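Local coordinates for protein 2-polyprenyl-6-methoxyphenol hydroxylase-like FAD-dependent oxidoreductase (Streptomyces sp. NRRL 11266, PDB 6UI5) that belongs to the FAD-dependent aromatic-ring hydroxylase-like flavoproteins and binds flavin-adenine dinucleotide in a Rossmann-type domain that is probably followed by a thioredoxin-like C-terminal domain, at residues Gly399-Leu407 with Leu466-His477. Residues are numbered along the deposited sequence; the frame is centred on the assembly and turned at random.
Sequences GDRLLGRRL and LLLRPDGCVAWH
Leu407 lays its isobutyl group over the apolar side of the hairpin 466-477, where its CD2 meets Leu466 CD2 tip to tip at 3.8 Å. It crosses Leu468 and Val474 at about a right angle, touching Leu468 CD2 through CD1 and Val474 CG2 through CD2. Val474 also presses its CB against Leu402 O at 3.3 Å, within the type II turn Leu402-Arg405. Two backbone bonds grip Val474 there: Gly404 N donates to Val474 O (2.8 Å), and Val474 N donates to Arg405 O (3.1 Å). Leu403, whose CB starts away from the hairpin, brings CD2 against Val474 O and the peptide joining Ala475 to Trp476.

At the other end of the contact, His477 NE2 donates to Asp400 OD2 (2.6 Å) on the syn side, with the ring and carboxylate planes 74° apart. With CG anti to the backbone N (chi1 -171°), the Asp400 carboxylate sits beside its own carbonyl carbon, and OD1 accepts from Leu402 N in an Asx turn, met from above the carboxylate plane; one carboxylate thus ties the loop to itself and to the strand. Near the hairpin bend, Arg406 runs its CG alongside Gly472, and one water links Arg406 NH1 to Asp471 O while another joins Leu407 N to Gly472 O. The guanidinium of Arg406 also pairs with Glu52 in the FAD-binding part of the chain. Asp471, held side-on by Arg469, accepts from Cys473 N in a second Asx turn. The loop thus packs along strand 474-477, outermost in the mixed four-stranded sheet, consistent with the thioredoxin-like C-terminal domain of the aromatic-ring hydroxylase family.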
loop_
_atom_site.group_PDB
_atom_site.type_symbol
_atom_site.label_atom_id
_atom_site.label_comp_id
_atom_site.label_asym_id
_atom_site.label_seq_id
_atom_site.Cartn_x
_atom_site.Cartn_y
_atom_site.Cartn_z
ATOM N N GLY A 399 5.490 16.714 -14.481
ATOM C CA GLY A 399 4.228 16.066 -14.183
ATOM C C GLY A 399 3.050 16.959 -14.551
ATOM O O GLY A 399 2.880 18.049 -13.972
ATOM N N ASP A 400 2.231 16.514 -15.507
ATOM C CA ASP A 400 1.073 17.255 -15.992
ATOM C C ASP A 400 -0.190 16.623 -15.419
ATOM O O ASP A 400 -0.442 15.432 -15.624
ATOM C CB ASP A 400 1.037 17.247 -17.523
ATOM C CG ASP A 400 -0.024 18.174 -18.103
ATOM O OD1 ASP A 400 -0.810 18.771 -17.341
ATOM O OD2 ASP A 400 -0.083 18.283 -19.344
ATOM N N ARG A 401 -0.983 17.427 -14.718
ATOM C CA ARG A 401 -2.196 16.981 -14.051
ATOM C C ARG A 401 -3.447 17.228 -14.878
ATOM O O ARG A 401 -4.559 16.989 -14.394
ATOM C CB ARG A 401 -2.313 17.677 -12.694
ATOM C CG ARG A 401 -1.392 17.059 -11.646
ATOM C CD ARG A 401 -2.076 15.891 -10.970
ATOM N NE ARG A 401 -1.305 14.648 -10.923
ATOM C CZ ARG A 401 -1.840 13.462 -10.655
ATOM N NH1 ARG A 401 -1.078 12.364 -10.635
ATOM N NH2 ARG A 401 -3.149 13.355 -10.399
ATOM N N LEU A 402 -3.297 17.718 -16.104
ATOM C CA LEU A 402 -4.442 18.035 -16.946
ATOM C C LEU A 402 -4.598 17.103 -18.137
ATOM O O LEU A 402 -5.732 16.742 -18.481
ATOM C CB LEU A 402 -4.349 19.491 -17.438
ATOM C CG LEU A 402 -4.338 20.541 -16.320
ATOM C CD1 LEU A 402 -4.145 21.941 -16.858
ATOM C CD2 LEU A 402 -5.597 20.488 -15.433
ATOM N N LEU A 403 -3.490 16.700 -18.772
ATOM C CA LEU A 403 -3.569 15.820 -19.935
ATOM C C LEU A 403 -4.238 14.505 -19.575
ATOM O O LEU A 403 -3.945 13.898 -18.539
ATOM C CB LEU A 403 -2.183 15.536 -20.508
ATOM C CG LEU A 403 -1.741 16.324 -21.745
ATOM C CD1 LEU A 403 -0.289 16.037 -22.037
ATOM C CD2 LEU A 403 -2.581 16.014 -22.974
ATOM N N GLY A 404 -5.126 14.063 -20.461
ATOM C CA GLY A 404 -5.818 12.804 -20.290
ATOM C C GLY A 404 -6.901 12.822 -19.249
ATOM O O GLY A 404 -7.326 11.743 -18.819
ATOM N N ARG A 405 -7.328 14.004 -18.788
ATOM C CA ARG A 405 -8.341 14.119 -17.741
ATOM C C ARG A 405 -9.352 15.194 -18.061
ATOM O O ARG A 405 -9.072 16.144 -18.791
ATOM C CB ARG A 405 -7.729 14.425 -16.375
ATOM C CG ARG A 405 -6.779 13.328 -16.049
ATOM C CD ARG A 405 -6.459 13.157 -14.638
ATOM N NE ARG A 405 -5.005 13.075 -14.555
ATOM C CZ ARG A 405 -4.335 12.697 -13.481
ATOM N NH1 ARG A 405 -2.996 12.663 -13.501
ATOM N NH2 ARG A 405 -5.003 12.322 -12.392
ATOM N N ARG A 406 -10.541 15.019 -17.514
ATOM C CA ARG A 406 -11.538 16.069 -17.595
ATOM C C ARG A 406 -11.123 17.215 -16.678
ATOM O O ARG A 406 -10.590 17.003 -15.585
ATOM C CB ARG A 406 -12.933 15.525 -17.219
ATOM C CG ARG A 406 -13.563 14.551 -18.281
ATOM C CD ARG A 406 -14.826 13.877 -17.738
ATOM N NE ARG A 406 -14.614 13.710 -16.314
ATOM C CZ ARG A 406 -14.266 12.575 -15.749
ATOM N NH1 ARG A 406 -14.159 11.477 -16.493
ATOM N NH2 ARG A 406 -14.046 12.540 -14.438
ATOM N N LEU A 407 -11.377 18.433 -17.130
ATOM C CA LEU A 407 -10.940 19.626 -16.434
ATOM C C LEU A 407 -11.638 19.816 -15.076
ATOM O O LEU A 407 -12.716 19.255 -14.821
ATOM C CB LEU A 407 -11.210 20.834 -17.316
ATOM C CG LEU A 407 -10.239 20.950 -18.476
ATOM C CD1 LEU A 407 -10.771 22.029 -19.399
ATOM C CD2 LEU A 407 -8.843 21.332 -17.924
ATOM N N LEU A 466 -6.692 24.787 -24.887
ATOM C CA LEU A 466 -6.858 23.364 -24.571
ATOM C C LEU A 466 -7.770 22.731 -25.609
ATOM O O LEU A 466 -8.669 23.384 -26.163
ATOM C CB LEU A 466 -7.438 23.099 -23.162
ATOM C CG LEU A 466 -6.790 23.689 -21.879
ATOM C CD1 LEU A 466 -7.424 25.002 -21.458
ATOM C CD2 LEU A 466 -6.755 22.754 -20.697
ATOM N N LEU A 467 -7.529 21.456 -25.878
ATOM C CA LEU A 467 -8.391 20.686 -26.763
ATOM C C LEU A 467 -9.031 19.545 -25.977
ATOM O O LEU A 467 -8.323 18.753 -25.338
ATOM C CB LEU A 467 -7.609 20.150 -27.951
ATOM C CG LEU A 467 -8.332 19.233 -28.930
ATOM C CD1 LEU A 467 -9.298 19.999 -29.883
ATOM C CD2 LEU A 467 -7.279 18.390 -29.708
ATOM N N LEU A 468 -10.362 19.480 -25.992
ATOM C CA LEU A 468 -11.080 18.434 -25.264
ATOM C C LEU A 468 -11.661 17.450 -26.256
ATOM O O LEU A 468 -12.300 17.852 -27.240
ATOM C CB LEU A 468 -12.202 19.007 -24.403
ATOM C CG LEU A 468 -11.802 20.178 -23.514
ATOM C CD1 LEU A 468 -13.069 20.803 -22.877
ATOM C CD2 LEU A 468 -10.784 19.753 -22.451
ATOM N N ARG A 469 -11.408 16.174 -26.020
ATOM C CA ARG A 469 -12.142 15.137 -26.726
ATOM C C ARG A 469 -13.614 15.100 -26.304
ATOM O O ARG A 469 -13.989 15.615 -25.244
ATOM C CB ARG A 469 -11.509 13.774 -26.488
ATOM C CG ARG A 469 -9.974 13.790 -26.428
ATOM C CD ARG A 469 -9.497 12.362 -26.469
ATOM N NE ARG A 469 -10.333 11.486 -25.615
ATOM C CZ ARG A 469 -10.011 10.246 -25.250
ATOM N NH1 ARG A 469 -8.866 9.673 -25.674
ATOM N NH2 ARG A 469 -10.841 9.563 -24.470
ATOM N N PRO A 470 -14.475 14.524 -27.151
ATOM C CA PRO A 470 -15.915 14.552 -26.857
ATOM C C PRO A 470 -16.287 13.982 -25.495
ATOM O O PRO A 470 -17.356 14.318 -24.979
ATOM C CB PRO A 470 -16.528 13.729 -27.999
ATOM C CG PRO A 470 -15.571 13.896 -29.132
ATOM C CD PRO A 470 -14.202 13.947 -28.486
ATOM N N ASP A 471 -15.440 13.157 -24.886
ATOM C CA ASP A 471 -15.695 12.682 -23.545
ATOM C C ASP A 471 -15.090 13.580 -22.464
ATOM O O ASP A 471 -14.973 13.155 -21.313
ATOM C CB ASP A 471 -15.195 11.246 -23.409
ATOM C CG ASP A 471 -13.733 11.096 -23.761
ATOM O OD1 ASP A 471 -13.028 12.119 -23.861
ATOM O OD2 ASP A 471 -13.278 9.935 -23.895
ATOM N N GLY A 472 -14.703 14.804 -22.809
ATOM C CA GLY A 472 -14.162 15.753 -21.851
ATOM C C GLY A 472 -12.668 15.670 -21.578
ATOM O O GLY A 472 -12.148 16.510 -20.820
ATOM N N CYS A 473 -11.963 14.691 -22.144
ATOM C CA CYS A 473 -10.572 14.457 -21.769
ATOM C C CYS A 473 -9.659 15.412 -22.532
ATOM O O CYS A 473 -9.841 15.623 -23.743
ATOM C CB CYS A 473 -10.160 13.000 -22.052
ATOM S SG CYS A 473 -11.084 11.704 -21.127
ATOM N N VAL A 474 -8.688 15.989 -21.814
ATOM C CA VAL A 474 -7.721 16.922 -22.409
ATOM C C VAL A 474 -6.746 16.148 -23.291
ATOM O O VAL A 474 -5.869 15.442 -22.783
ATOM C CB VAL A 474 -6.943 17.691 -21.350
ATOM C CG1 VAL A 474 -5.821 18.502 -22.068
ATOM C CG2 VAL A 474 -7.837 18.571 -20.565
ATOM N N ALA A 475 -6.845 16.318 -24.606
ATOM C CA ALA A 475 -5.881 15.670 -25.481
ATOM C C ALA A 475 -4.713 16.575 -25.847
ATOM O O ALA A 475 -3.736 16.095 -26.425
ATOM C CB ALA A 475 -6.577 15.182 -26.760
ATOM N N TRP A 476 -4.778 17.859 -25.507
ATOM C CA TRP A 476 -3.747 18.813 -25.892
ATOM C C TRP A 476 -3.979 20.114 -25.146
ATOM O O TRP A 476 -5.129 20.526 -24.936
ATOM C CB TRP A 476 -3.760 19.085 -27.407
ATOM C CG TRP A 476 -2.890 20.245 -27.871
ATOM C CD1 TRP A 476 -1.628 20.162 -28.414
ATOM C CD2 TRP A 476 -3.224 21.638 -27.866
ATOM N NE1 TRP A 476 -1.166 21.408 -28.737
ATOM C CE2 TRP A 476 -2.118 22.336 -28.410
ATOM C CE3 TRP A 476 -4.350 22.363 -27.465
ATOM C CZ2 TRP A 476 -2.100 23.729 -28.551
ATOM C CZ3 TRP A 476 -4.333 23.744 -27.601
ATOM C CH2 TRP A 476 -3.213 24.416 -28.146
ATOM N N HIS A 477 -2.885 20.760 -24.781
ATOM C CA HIS A 477 -2.916 22.115 -24.250
ATOM C C HIS A 477 -1.525 22.730 -24.436
ATOM O O HIS A 477 -0.548 22.017 -24.676
ATOM C CB HIS A 477 -3.359 22.092 -22.791
ATOM C CG HIS A 477 -2.315 21.573 -21.856
ATOM N ND1 HIS A 477 -1.063 22.149 -21.743
ATOM C CD2 HIS A 477 -2.329 20.527 -20.993
ATOM C CE1 HIS A 477 -0.355 21.482 -20.851
ATOM N NE2 HIS A 477 -1.101 20.499 -20.373
HETATM O O HOH W 1 -14.804 11.167 -19.118
HETATM O O HOH W 2 -12.534 18.670 -19.341
#